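Local coordinates for protein AT-less polyketide synthase (Streptomyces platensis subsp. rosaceus, PDB 4QYR) that probably elongates a polyketide chain by carbon–carbon condensation, as one ketosynthase domain of a longer AT-less type I synthase of isomigrastatin biosynthesis, at residues A39-D44 with K62-I67; G49-V54 with S205-A210; S126-L131 with R602-A607; N201-V206 with Y234-G239. One frame throughout, in Å; residues are numbered along the deposited sequence.

Contact 1. Residues A39-D44 with K62-I67. With GOL (glycerol), chain B.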
loop_
_atom_site.group_PDB
_atom_site.type_symbol
_atom_site.label_atom_id
_atom_site.label_comp_id
_atom_site.label_asym_id
_atom_site.label_seq_id
_atom_site.Cartn_x
_atom_site.Cartn_y
_atom_site.Cartn_z
ATOM N N ALA A 39 5.886 -28.210 10.652
ATOM C CA ALA A 39 7.102 -29.004 10.647
ATOM C C ALA A 39 8.249 -28.288 11.369
ATOM O O ALA A 39 8.025 -27.403 12.203
ATOM C CB ALA A 39 7.492 -29.329 9.236
ATOM N N ASP A 40 9.481 -28.669 11.037
ATOM C CA ASP A 40 10.668 -28.108 11.674
ATOM C C ASP A 40 11.289 -27.005 10.837
ATOM O O ASP A 40 11.177 -27.013 9.615
ATOM C CB ASP A 40 11.705 -29.208 11.911
ATOM C CG ASP A 40 12.168 -29.874 10.615
ATOM O OD1 ASP A 40 11.483 -30.815 10.136
ATOM O OD2 ASP A 40 13.223 -29.455 10.082
ATOM N N TYR A 41 11.959 -26.062 11.484
ATOM C CA TYR A 41 12.716 -25.053 10.747
ATOM C C TYR A 41 14.192 -25.193 11.094
ATOM O O TYR A 41 14.525 -25.397 12.254
ATOM C CB TYR A 41 12.203 -23.646 11.077
ATOM C CG TYR A 41 12.695 -22.574 10.132
ATOM C CD1 TYR A 41 12.113 -22.394 8.892
ATOM C CD2 TYR A 41 13.752 -21.755 10.479
ATOM C CE1 TYR A 41 12.568 -21.417 8.026
ATOM C CE2 TYR A 41 14.216 -20.772 9.625
ATOM C CZ TYR A 41 13.621 -20.601 8.402
ATOM O OH TYR A 41 14.088 -19.607 7.558
ATOM N N PRO A 42 15.092 -25.084 10.101
ATOM C CA PRO A 42 14.874 -24.788 8.680
ATOM C C PRO A 42 14.610 -25.983 7.771
ATOM O O PRO A 42 13.832 -25.845 6.832
ATOM C CB PRO A 42 16.191 -24.132 8.270
ATOM C CG PRO A 42 17.211 -24.793 9.143
ATOM C CD PRO A 42 16.524 -25.030 10.455
ATOM N N GLY A 43 15.256 -27.119 8.020
ATOM C CA GLY A 43 15.232 -28.213 7.070
ATOM C C GLY A 43 16.377 -28.020 6.094
ATOM O O GLY A 43 17.315 -27.263 6.380
ATOM N N ASP A 44 16.288 -28.680 4.938
ATOM C CA ASP A 44 17.357 -28.682 3.934
ATOM C C ASP A 44 17.494 -27.347 3.193
ATOM O O ASP A 44 18.332 -27.192 2.304
ATOM C CB ASP A 44 17.118 -29.806 2.921
ATOM C CG ASP A 44 15.935 -29.527 2.000
ATOM O OD1 ASP A 44 15.900 -30.107 0.886
ATOM O OD2 ASP A 44 15.046 -28.729 2.385
ATOM N N LYS A 62 12.007 -23.915 17.256
ATOM C CA LYS A 62 12.323 -24.282 15.889
ATOM C C LYS A 62 11.187 -24.887 15.081
ATOM O O LYS A 62 11.308 -26.008 14.609
ATOM C CB LYS A 62 13.485 -25.269 15.915
ATOM C CG LYS A 62 14.778 -24.703 15.407
ATOM C CD LYS A 62 15.122 -23.403 16.095
ATOM C CE LYS A 62 16.483 -22.911 15.648
ATOM N NZ LYS A 62 17.128 -22.081 16.695
ATOM N N PHE A 63 10.098 -24.155 14.887
ATOM C CA PHE A 63 8.989 -24.705 14.113
ATOM C C PHE A 63 8.505 -23.753 13.053
ATOM O O PHE A 63 8.619 -22.547 13.210
ATOM C CB PHE A 63 7.806 -25.055 15.012
ATOM C CG PHE A 63 8.144 -25.987 16.138
ATOM C CD1 PHE A 63 8.079 -27.360 15.958
ATOM C CD2 PHE A 63 8.501 -25.486 17.387
ATOM C CE1 PHE A 63 8.377 -28.221 16.994
ATOM C CE2 PHE A 63 8.790 -26.333 18.424
ATOM C CZ PHE A 63 8.731 -27.715 18.224
ATOM N N ALA A 64 7.936 -24.297 11.983
ATOM C CA ALA A 64 7.225 -23.473 11.006
ATOM C C ALA A 64 6.337 -24.327 10.128
ATOM O O ALA A 64 6.586 -25.516 9.952
ATOM C CB ALA A 64 8.201 -22.677 10.142
ATOM N N GLY A 65 5.286 -23.716 9.597
ATOM C CA GLY A 65 4.584 -24.293 8.476
ATOM C C GLY A 65 5.402 -23.904 7.263
ATOM O O GLY A 65 5.619 -22.721 7.017
ATOM N N ARG A 66 5.880 -24.893 6.521
ATOM C CA ARG A 66 6.714 -24.647 5.344
ATOM C C ARG A 66 6.070 -25.112 4.052
ATOM O O ARG A 66 5.335 -26.101 4.008
ATOM C CB ARG A 66 8.065 -25.344 5.470
ATOM C CG ARG A 66 8.993 -24.738 6.473
ATOM C CD ARG A 66 10.390 -25.292 6.280
ATOM N NE ARG A 66 10.638 -26.538 7.017
ATOM C CZ ARG A 66 10.730 -27.747 6.463
ATOM N NH1 ARG A 66 10.982 -28.806 7.223
ATOM N NH2 ARG A 66 10.578 -27.904 5.152
ATOM N N ILE A 67 6.386 -24.388 2.995
ATOM C CA ILE A 67 6.046 -24.783 1.654
ATOM C C ILE A 67 7.204 -25.596 1.092
ATOM O O ILE A 67 8.372 -25.200 1.209
ATOM C CB ILE A 67 5.780 -23.547 0.782
ATOM C CG1 ILE A 67 4.476 -22.894 1.197
ATOM C CG2 ILE A 67 5.766 -23.895 -0.704
ATOM C CD1 ILE A 67 4.145 -21.749 0.337
HETATM C C1 GOL B . 11.738 -26.425 1.998
HETATM O O1 GOL B . 11.729 -25.687 3.203
HETATM C C2 GOL B . 13.083 -26.273 1.286
HETATM O O2 GOL B . 13.550 -27.538 0.865
HETATM C C3 GOL B . 12.925 -25.382 0.062
HETATM O O3 GOL B . 12.240 -26.109 -0.931
HETATM O O HOH W 1 12.127 -31.649 7.106
#

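Contact 2. Residues G49-V54 with S205-A210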
loop_
_atom_site.group_PDB
_atom_site.type_symbol
_atom_site.label_atom_id
_atom_site.label_comp_id
_atom_site.label_asym_id
_atom_site.label_seq_id
_atom_site.Cartn_x
_atom_site.Cartn_y
_atom_site.Cartn_z
ATOM N N GLY A 49 24.978 -23.844 2.021
ATOM C CA GLY A 49 26.022 -22.985 2.555
ATOM C C GLY A 49 26.134 -22.987 4.067
ATOM O O GLY A 49 25.710 -23.932 4.726
ATOM N N PRO A 50 26.696 -21.905 4.627
ATOM C CA PRO A 50 27.001 -21.817 6.057
ATOM C C PRO A 50 25.852 -21.222 6.887
ATOM O O PRO A 50 25.847 -21.337 8.118
ATOM C CB PRO A 50 28.223 -20.896 6.077
ATOM C CG PRO A 50 27.967 -19.948 4.921
ATOM C CD PRO A 50 27.115 -20.689 3.904
ATOM N N TYR A 51 24.878 -20.607 6.224
ATOM C CA TYR A 51 23.781 -19.964 6.934
ATOM C C TYR A 51 22.954 -20.941 7.762
ATOM O O TYR A 51 22.180 -20.535 8.632
ATOM C CB TYR A 51 22.871 -19.242 5.955
ATOM C CG TYR A 51 21.966 -18.257 6.643
ATOM C CD1 TYR A 51 22.439 -17.006 7.018
ATOM C CD2 TYR A 51 20.643 -18.571 6.926
ATOM C CE1 TYR A 51 21.629 -16.096 7.655
ATOM C CE2 TYR A 51 19.817 -17.662 7.566
ATOM C CZ TYR A 51 20.320 -16.424 7.927
ATOM O OH TYR A 51 19.512 -15.507 8.553
ATOM N N ALA A 52 23.134 -22.226 7.476
ATOM C CA ALA A 52 22.434 -23.312 8.156
ATOM C C ALA A 52 22.615 -23.297 9.665
ATOM O O ALA A 52 21.677 -23.598 10.398
ATOM C CB ALA A 52 22.891 -24.652 7.596
ATOM N N GLU A 53 23.816 -22.974 10.139
ATOM C CA GLU A 53 24.007 -22.933 11.583
ATOM C C GLU A 53 24.119 -21.522 12.120
ATOM O O GLU A 53 24.324 -21.330 13.308
ATOM C CB GLU A 53 25.210 -23.764 12.025
ATOM C CG GLU A 53 25.094 -25.208 11.546
ATOM C CD GLU A 53 25.670 -26.221 12.525
ATOM O OE1 GLU A 53 26.057 -25.830 13.655
ATOM O OE2 GLU A 53 25.667 -27.425 12.181
ATOM N N VAL A 54 23.953 -20.530 11.260
ATOM C CA VAL A 54 23.540 -19.215 11.736
ATOM C C VAL A 54 22.154 -19.354 12.344
ATOM O O VAL A 54 21.820 -18.702 13.332
ATOM C CB VAL A 54 23.514 -18.180 10.605
ATOM C CG1 VAL A 54 22.950 -16.878 11.101
ATOM C CG2 VAL A 54 24.909 -17.967 10.066
ATOM N N SER A 205 14.972 -16.167 6.564
ATOM C CA SER A 205 16.054 -15.682 7.427
ATOM C C SER A 205 15.710 -15.779 8.906
ATOM O O SER A 205 14.565 -16.011 9.286
ATOM C CB SER A 205 16.412 -14.232 7.101
ATOM O OG SER A 205 15.725 -13.339 7.975
ATOM N N VAL A 206 16.727 -15.574 9.729
ATOM C CA VAL A 206 16.615 -15.665 11.179
ATOM C C VAL A 206 16.015 -14.426 11.827
ATOM O O VAL A 206 15.283 -14.529 12.812
ATOM C CB VAL A 206 17.987 -15.888 11.809
ATOM C CG1 VAL A 206 17.838 -16.217 13.261
ATOM C CG2 VAL A 206 18.694 -17.006 11.102
ATOM N N ASP A 207 16.353 -13.265 11.268
ATOM C CA ASP A 207 16.011 -11.967 11.829
ATOM C C ASP A 207 14.648 -11.887 12.511
ATOM O O ASP A 207 14.572 -11.599 13.709
ATOM C CB ASP A 207 16.080 -10.902 10.732
ATOM C CG ASP A 207 17.487 -10.716 10.188
ATOM O OD1 ASP A 207 18.163 -9.733 10.598
ATOM O OD2 ASP A 207 17.909 -11.549 9.347
ATOM N N THR A 208 13.575 -12.142 11.765
ATOM C CA THR A 208 12.250 -11.975 12.344
ATOM C C THR A 208 11.930 -13.075 13.350
ATOM O O THR A 208 11.207 -12.847 14.313
ATOM C CB THR A 208 11.169 -11.934 11.268
ATOM O OG1 THR A 208 11.585 -11.061 10.216
ATOM C CG2 THR A 208 9.860 -11.422 11.841
ATOM N N PHE A 209 12.485 -14.261 13.137
ATOM C CA PHE A 209 12.279 -15.379 14.053
ATOM C C PHE A 209 12.755 -14.999 15.438
ATOM O O PHE A 209 12.004 -15.060 16.413
ATOM C CB PHE A 209 13.026 -16.626 13.578
ATOM C CG PHE A 209 12.245 -17.480 12.631
ATOM C CD1 PHE A 209 11.090 -18.125 13.051
ATOM C CD2 PHE A 209 12.673 -17.660 11.316
ATOM C CE1 PHE A 209 10.358 -18.939 12.165
ATOM C CE2 PHE A 209 11.953 -18.471 10.418
ATOM C CZ PHE A 209 10.792 -19.106 10.838
ATOM N N ALA A 210 14.020 -14.603 15.498
ATOM C CA ALA A 210 14.665 -14.214 16.737
ATOM C C ALA A 210 13.901 -13.101 17.414
ATOM O O ALA A 210 13.652 -13.147 18.612
ATOM C CB ALA A 210 16.099 -13.784 16.469
#

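Contact 3. Residues S126-L131 with R602-A607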
loop_
_atom_site.group_PDB
_atom_site.type_symbol
_atom_site.label_atom_id
_atom_site.label_comp_id
_atom_site.label_asym_id
_atom_site.label_seq_id
_atom_site.Cartn_x
_atom_site.Cartn_y
_atom_site.Cartn_z
ATOM N N SER A 126 11.558 -8.816 3.858
ATOM C CA SER A 126 12.637 -8.948 2.889
ATOM C C SER A 126 13.662 -9.951 3.403
ATOM O O SER A 126 14.851 -9.661 3.476
ATOM C CB SER A 126 13.296 -7.596 2.620
ATOM O OG SER A 126 12.318 -6.617 2.338
ATOM N N ASP A 127 13.188 -11.127 3.782
ATOM C CA ASP A 127 14.064 -12.126 4.362
ATOM C C ASP A 127 15.205 -12.505 3.405
ATOM O O ASP A 127 16.347 -12.611 3.825
ATOM C CB ASP A 127 13.263 -13.371 4.756
ATOM C CG ASP A 127 12.466 -13.182 6.047
ATOM O OD1 ASP A 127 12.230 -12.016 6.463
ATOM O OD2 ASP A 127 12.082 -14.213 6.655
ATOM N N TYR A 128 14.904 -12.683 2.120
ATOM C CA TYR A 128 15.901 -13.139 1.148
ATOM C C TYR A 128 17.059 -12.184 0.986
ATOM O O TYR A 128 18.205 -12.603 0.824
ATOM C CB TYR A 128 15.256 -13.348 -0.212
ATOM C CG TYR A 128 16.057 -14.181 -1.186
ATOM C CD1 TYR A 128 16.415 -15.485 -0.881
ATOM C CD2 TYR A 128 16.393 -13.691 -2.441
ATOM C CE1 TYR A 128 17.124 -16.265 -1.773
ATOM C CE2 TYR A 128 17.103 -14.467 -3.345
ATOM C CZ TYR A 128 17.462 -15.752 -3.002
ATOM O OH TYR A 128 18.161 -16.542 -3.883
ATOM N N HIS A 129 16.746 -10.893 1.007
ATOM C CA HIS A 129 17.730 -9.851 0.781
ATOM C C HIS A 129 18.712 -9.865 1.921
ATOM O O HIS A 129 19.901 -9.622 1.723
ATOM C CB HIS A 129 17.055 -8.496 0.664
ATOM C CG HIS A 129 17.900 -7.441 0.024
ATOM N ND1 HIS A 129 19.267 -7.558 -0.121
ATOM C CD2 HIS A 129 17.563 -6.244 -0.517
ATOM C CE1 HIS A 129 19.737 -6.482 -0.726
ATOM N NE2 HIS A 129 18.724 -5.671 -0.978
ATOM N N HIS A 130 18.216 -10.165 3.115
ATOM C CA HIS A 130 19.092 -10.348 4.260
ATOM C C HIS A 130 19.982 -11.561 4.002
ATOM O O HIS A 130 21.202 -11.516 4.242
ATOM C CB HIS A 130 18.294 -10.516 5.557
ATOM C CG HIS A 130 17.646 -9.252 6.044
ATOM N ND1 HIS A 130 16.385 -9.228 6.601
ATOM C CD2 HIS A 130 18.090 -7.971 6.068
ATOM C CE1 HIS A 130 16.078 -7.987 6.940
ATOM N NE2 HIS A 130 17.095 -7.206 6.628
ATOM N N LEU A 131 19.374 -12.628 3.482
ATOM C CA LEU A 131 20.081 -13.874 3.219
ATOM C C LEU A 131 21.230 -13.680 2.239
ATOM O O LEU A 131 22.293 -14.276 2.408
ATOM C CB LEU A 131 19.119 -14.925 2.679
ATOM C CG LEU A 131 19.733 -16.284 2.339
ATOM C CD1 LEU A 131 20.438 -16.864 3.557
ATOM C CD2 LEU A 131 18.675 -17.240 1.821
ATOM N N ARG A 602 16.000 -25.128 -9.876
ATOM C CA ARG A 602 16.460 -24.563 -8.606
ATOM C C ARG A 602 17.161 -23.206 -8.759
ATOM O O ARG A 602 18.172 -23.084 -9.453
ATOM C CB ARG A 602 17.401 -25.541 -7.905
ATOM C CG ARG A 602 17.995 -24.974 -6.637
ATOM C CD ARG A 602 19.314 -25.635 -6.283
ATOM N NE ARG A 602 20.070 -24.954 -5.224
ATOM C CZ ARG A 602 19.668 -24.823 -3.962
ATOM N NH1 ARG A 602 18.486 -25.298 -3.573
ATOM N NH2 ARG A 602 20.449 -24.206 -3.083
ATOM N N TYR A 603 16.631 -22.181 -8.101
ATOM C CA TYR A 603 17.284 -20.869 -8.089
ATOM C C TYR A 603 17.447 -20.393 -6.658
ATOM O O TYR A 603 16.481 -19.966 -6.014
ATOM C CB TYR A 603 16.498 -19.842 -8.913
ATOM C CG TYR A 603 16.405 -20.199 -10.376
ATOM C CD1 TYR A 603 17.374 -19.770 -11.275
ATOM C CD2 TYR A 603 15.361 -20.978 -10.856
ATOM C CE1 TYR A 603 17.301 -20.097 -12.614
ATOM C CE2 TYR A 603 15.283 -21.318 -12.197
ATOM C CZ TYR A 603 16.256 -20.876 -13.076
ATOM O OH TYR A 603 16.189 -21.213 -14.417
ATOM N N TRP A 604 18.674 -20.488 -6.157
ATOM C CA TRP A 604 18.963 -20.063 -4.800
ATOM C C TRP A 604 20.111 -19.050 -4.784
ATOM O O TRP A 604 20.485 -18.490 -5.820
ATOM C CB TRP A 604 19.285 -21.277 -3.921
ATOM C CG TRP A 604 19.038 -21.057 -2.451
ATOM C CD1 TRP A 604 19.964 -21.100 -1.444
ATOM C CD2 TRP A 604 17.788 -20.730 -1.830
ATOM N NE1 TRP A 604 19.363 -20.831 -0.235
ATOM C CE2 TRP A 604 18.029 -20.598 -0.446
ATOM C CE3 TRP A 604 16.486 -20.519 -2.315
ATOM C CZ2 TRP A 604 17.019 -20.276 0.458
ATOM C CZ3 TRP A 604 15.481 -20.208 -1.415
ATOM C CH2 TRP A 604 15.753 -20.089 -0.045
ATOM N N VAL A 605 20.649 -18.805 -3.596
ATOM C CA VAL A 605 21.725 -17.849 -3.411
ATOM C C VAL A 605 22.960 -18.266 -4.204
ATOM O O VAL A 605 23.409 -19.410 -4.109
ATOM C CB VAL A 605 22.067 -17.707 -1.916
ATOM C CG1 VAL A 605 23.270 -16.791 -1.709
ATOM C CG2 VAL A 605 20.846 -17.205 -1.148
ATOM N N PRO A 606 23.502 -17.335 -5.006
ATOM C CA PRO A 606 24.693 -17.578 -5.824
ATOM C C PRO A 606 25.972 -17.706 -5.004
ATOM O O PRO A 606 26.010 -17.312 -3.839
ATOM C CB PRO A 606 24.751 -16.343 -6.732
ATOM C CG PRO A 606 24.048 -15.303 -5.994
ATOM C CD PRO A 606 22.950 -15.992 -5.237
ATOM N N ALA A 607 27.010 -18.256 -5.628
ATOM C CA ALA A 607 28.285 -18.484 -4.970
ATOM C C ALA A 607 29.266 -17.366 -5.266
ATOM O O ALA A 607 29.625 -16.595 -4.373
ATOM C CB ALA A 607 28.850 -19.805 -5.397
#

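Contact 4. Residues N201-V206 with Y234-G239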
loop_
_atom_site.group_PDB
_atom_site.type_symbol
_atom_site.label_atom_id
_atom_site.label_comp_id
_atom_site.label_asym_id
_atom_site.label_seq_id
_atom_site.Cartn_x
_atom_site.Cartn_y
_atom_site.Cartn_z
ATOM N N ASN A 201 4.106 -15.003 1.938
ATOM C CA ASN A 201 4.974 -14.924 3.086
ATOM C C ASN A 201 5.902 -16.102 3.023
ATOM O O ASN A 201 5.440 -17.233 2.845
ATOM C CB ASN A 201 4.181 -14.938 4.379
ATOM C CG ASN A 201 5.055 -14.779 5.583
ATOM O OD1 ASN A 201 5.668 -13.732 5.772
ATOM N ND2 ASN A 201 5.128 -15.814 6.408
ATOM N N LEU A 202 7.197 -15.831 3.133
ATOM C CA LEU A 202 8.199 -16.877 3.132
ATOM C C LEU A 202 9.247 -16.615 4.200
ATOM O O LEU A 202 9.690 -15.478 4.396
ATOM C CB LEU A 202 8.857 -16.991 1.759
ATOM C CG LEU A 202 7.968 -17.505 0.626
ATOM C CD1 LEU A 202 8.712 -17.546 -0.689
ATOM C CD2 LEU A 202 7.522 -18.881 0.986
ATOM N N LEU A 203 9.632 -17.677 4.896
ATOM C CA LEU A 203 10.560 -17.576 6.015
ATOM C C LEU A 203 11.987 -17.943 5.576
ATOM O O LEU A 203 12.364 -19.114 5.567
ATOM C CB LEU A 203 10.083 -18.480 7.149
ATOM C CG LEU A 203 8.568 -18.469 7.342
ATOM C CD1 LEU A 203 8.123 -19.657 8.168
ATOM C CD2 LEU A 203 8.162 -17.204 8.031
ATOM N N LEU A 204 12.775 -16.935 5.216
ATOM C CA LEU A 204 14.045 -17.179 4.558
ATOM C C LEU A 204 15.224 -16.631 5.340
ATOM O O LEU A 204 16.351 -16.629 4.836
ATOM C CB LEU A 204 14.028 -16.581 3.150
ATOM C CG LEU A 204 12.942 -17.165 2.239
ATOM C CD1 LEU A 204 12.956 -16.507 0.869
ATOM C CD2 LEU A 204 13.083 -18.687 2.118
ATOM N N SER A 205 14.972 -16.167 6.564
ATOM C CA SER A 205 16.054 -15.682 7.427
ATOM C C SER A 205 15.710 -15.779 8.906
ATOM O O SER A 205 14.565 -16.011 9.286
ATOM C CB SER A 205 16.412 -14.232 7.101
ATOM O OG SER A 205 15.725 -13.339 7.975
ATOM N N VAL A 206 16.727 -15.574 9.729
ATOM C CA VAL A 206 16.615 -15.665 11.179
ATOM C C VAL A 206 16.015 -14.426 11.827
ATOM O O VAL A 206 15.283 -14.529 12.812
ATOM C CB VAL A 206 17.987 -15.888 11.809
ATOM C CG1 VAL A 206 17.838 -16.217 13.261
ATOM C CG2 VAL A 206 18.694 -17.006 11.102
ATOM N N TYR A 234 2.246 -18.171 18.927
ATOM C CA TYR A 234 1.954 -18.757 17.636
ATOM C C TYR A 234 3.208 -19.293 16.966
ATOM O O TYR A 234 4.302 -19.286 17.538
ATOM C CB TYR A 234 1.248 -17.752 16.730
ATOM C CG TYR A 234 2.001 -16.492 16.370
ATOM C CD1 TYR A 234 2.995 -16.508 15.403
ATOM C CD2 TYR A 234 1.664 -15.267 16.940
ATOM C CE1 TYR A 234 3.670 -15.357 15.042
ATOM C CE2 TYR A 234 2.336 -14.100 16.583
ATOM C CZ TYR A 234 3.339 -14.155 15.628
ATOM O OH TYR A 234 4.015 -13.019 15.250
ATOM N N VAL A 235 3.029 -19.786 15.753
ATOM C CA VAL A 235 4.140 -20.294 14.978
ATOM C C VAL A 235 4.065 -19.671 13.561
ATOM O O VAL A 235 2.989 -19.541 12.954
ATOM C CB VAL A 235 4.130 -21.850 14.968
ATOM C CG1 VAL A 235 2.824 -22.379 14.459
ATOM C CG2 VAL A 235 5.263 -22.397 14.159
ATOM N N ARG A 236 5.206 -19.233 13.051
ATOM C CA ARG A 236 5.227 -18.610 11.739
ATOM C C ARG A 236 5.005 -19.667 10.637
ATOM O O ARG A 236 5.380 -20.829 10.798
ATOM C CB ARG A 236 6.547 -17.870 11.549
ATOM C CG ARG A 236 6.922 -16.956 12.721
ATOM C CD ARG A 236 8.161 -16.134 12.396
ATOM N NE ARG A 236 7.918 -15.305 11.215
ATOM C CZ ARG A 236 8.846 -14.868 10.362
ATOM N NH1 ARG A 236 10.137 -15.169 10.523
ATOM N NH2 ARG A 236 8.466 -14.131 9.322
ATOM N N SER A 237 4.379 -19.270 9.531
ATOM C CA SER A 237 4.166 -20.171 8.391
ATOM C C SER A 237 4.368 -19.497 7.065
ATOM O O SER A 237 4.169 -18.289 6.928
ATOM C CB SER A 237 2.762 -20.747 8.386
ATOM O OG SER A 237 2.552 -21.584 9.494
ATOM N N GLU A 238 4.734 -20.305 6.081
ATOM C CA GLU A 238 4.815 -19.841 4.706
ATOM C C GLU A 238 3.485 -20.038 4.016
ATOM O O GLU A 238 2.673 -20.842 4.448
ATOM C CB GLU A 238 5.919 -20.583 3.961
ATOM C CG GLU A 238 7.229 -20.491 4.676
ATOM C CD GLU A 238 8.362 -21.112 3.910
ATOM O OE1 GLU A 238 8.134 -22.173 3.281
ATOM O OE2 GLU A 238 9.476 -20.532 3.950
ATOM N N GLY A 239 3.264 -19.311 2.935
ATOM C CA GLY A 239 2.015 -19.434 2.207
ATOM C C GLY A 239 1.972 -18.445 1.073
ATOM O O GLY A 239 2.594 -17.374 1.148
#

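Contact 1. Residues A39-D44 with K62-I67
With CG opposite its carbonyl carbon (chi1 -71°) and the chain bent at chi3 (-87°), R66 carries its guanidinium to the main-chain oxygen of D40. The grip is side-on, by two hydrogen bonds. R66 NE lies 2.7 Å from D40 O and R66 NH1 lies 3.0 Å from that same D40 O, which sits almost in the guanidinium plane; two N-H groups on one acceptor should limit rotation of the arginine head. The D40 carboxylate, its plane turned 69° from the guanidinium, adds a long salt bridge, D40 OD1 to R66 NH1 at 3.6 Å, and a water links the same two atoms. P42 O stands over one guanidinium face without bonding to it. Beside this grip runs a small antiparallel two-strand sheet, separate from the large mixed sheet of the thiolase-type fold. A39 and A64 form its hydrogen-bonded pair (A39 N to A64 O 2.9 Å, A64 N to A39 O 3.1 Å), D40 and F63 the non-hydrogen-bonded one. Farther on, Y41 N donates to K62 O at 3.2 Å. The Y41 ring, flanked on one face by P42 CB, brings CD1 to 4.1 Å from A64 CB, while its hydroxyl is hydrogen-bonded to L203 O.

Contact 2. Residues G49-V54 with S205-A210
S205 meets Y51 through carbon: the phenol oxygen Y51 OH lies 3.6 Å from S205 CA. The serine hydroxyl serves its own segment instead, S205 OG donating to D207 OD2 at 3.1 Å on the anti side of the carboxylate, 15° out of its plane. At V206 the contact becomes both polar and apolar. V206 N donates to Y51 OH at 3.0 Å, a fairly straight bond of 162° at the hydrogen. Because CG2 sits beside the backbone N and opposite the carbonyl carbon, the methyl and the N-H reach the same tyrosine; V206 CG2 comes obliquely to 3.6 Å from Y51 CZ. V54 completes this patch, its CB over one face of the Y51 ring and its CG1 4.3 Å from V206 CG2. At D207 the chain is already entering helix 207-214, where A210 N bonds back to V206 O, and D207 OD1 is hydrogen-bonded to N133 of the second subunit. The contact thus joins helix 51-56 of the ketosynthase to the turn that leads into helix 207-214, close to the dimer interface. Chemically, a buried peptide N-H at the approach to a helix takes a phenol oxygen as its acceptor, and, with no other hydrogen bond between the segments, the rest of the contact is van der Waals packing, chiefly against the valine methyl.

Contact 3. Residues S126-L131 with R602-A607
One face of the W604 indole receives the edge of Y128 in a T-shaped pair, the phenol ring and the six-membered ring of the indole having centroids 5.6 Å apart and planes inclined by 63°. V605 CG2 lies over that same indole face, toward its rim, and also approaches the Y128 ring obliquely, 3.9 Å from Y128 CE1. L131 CD2 comes against the benzo side of the indole, 3.7 Å from W604 CZ2, and is equally close, 3.7 Å, to V605 CG2. In both Y128 and L131, one helical turn apart, CG is opposite the backbone N (chi1 -163° and 179°), which sends ring and isobutyl group from one flank of the helix toward the same two partners. No hydrogen bond crosses between the segments. Y128 OH packs 3.3 Å from W604 C and has its hydrogen-bond partner elsewhere, in E86 O. The arrangement is consistent with a C-terminal linker folded back on the ketosynthase, as in other modular polyketide synthases. Helix 127-135 supplies the receiving surface, with H129 and H130 directed at the second subunit. P90, at the start of helix 90-106, touches both Y128 and W604; Y603 rests on helix 82-86, and strand 601-602 leads into the segment.

Contact 4. Residues N201-V206 with Y234-G239
N201 and G239 form an antiparallel hydrogen-bonded pair where two neighbouring strands of the central mixed sheet, 194-201 and 239-247, meet in the thiolase-type fold. N201 N is 2.9 Å from G239 O, and G239 N is 3.0 Å from N201 O, reaching that oxygen in its carbonyl plane. The asparagine side chain adds a third link, CG opposite the backbone N (chi1 -177°): N201 ND2 donates to S237 O at 2.7 Å, the acceptor lying in the amide plane. Past this pair the chains diverge, but the packing stays dense around L203 and E238. L203 CG is 3.6 Å from E238 CG, and L202 CD2 lies 3.8 Å from E238 CD, the L202 and E238 side chains crossing at about a right angle. L203 CD2 stands over the centre of one face of the R236 guanidinium, whose NE forms a salt bridge with E355. The loose side of the contact is its far end rather than a solvent front, since every touching residue is buried. There L204 CD2 only grazes E238 OE2 at 4.4 Å, while S205 and V206 lead away toward helix 207-214. Both oxygens of the nearby E238 carboxylate have partners: OE1 takes the N-H of I67, and OE2, besides its salt bridge to R45, receives L203 N at 3.0 Å on its anti lone pair.

From the N terminus, contact 1 closes the shortest loop, pairing strand 39-40 with strand 63-64 around helix 51-56. Contact 2 opens on that enclosed helix, so it crosses contact 1, and closes on the start of helix 207-214. Contact 3 opens inside the span of contact 2, at helix 127-135, and closes only at the C-terminal segment 602-607; these two cross as well. Contact 4, nested within contact 3, opens at N201 as strand 194-201 ends; its first segment runs on to S205 and V206, shared with contact 2, and the loop holding helix 207-214 closes at 234-239, where strand 239-247 begins. G65 and E238 join contact 4 to contact 1, D127 and L204 to contact 3; contacts 2 and 3 reach the second subunit.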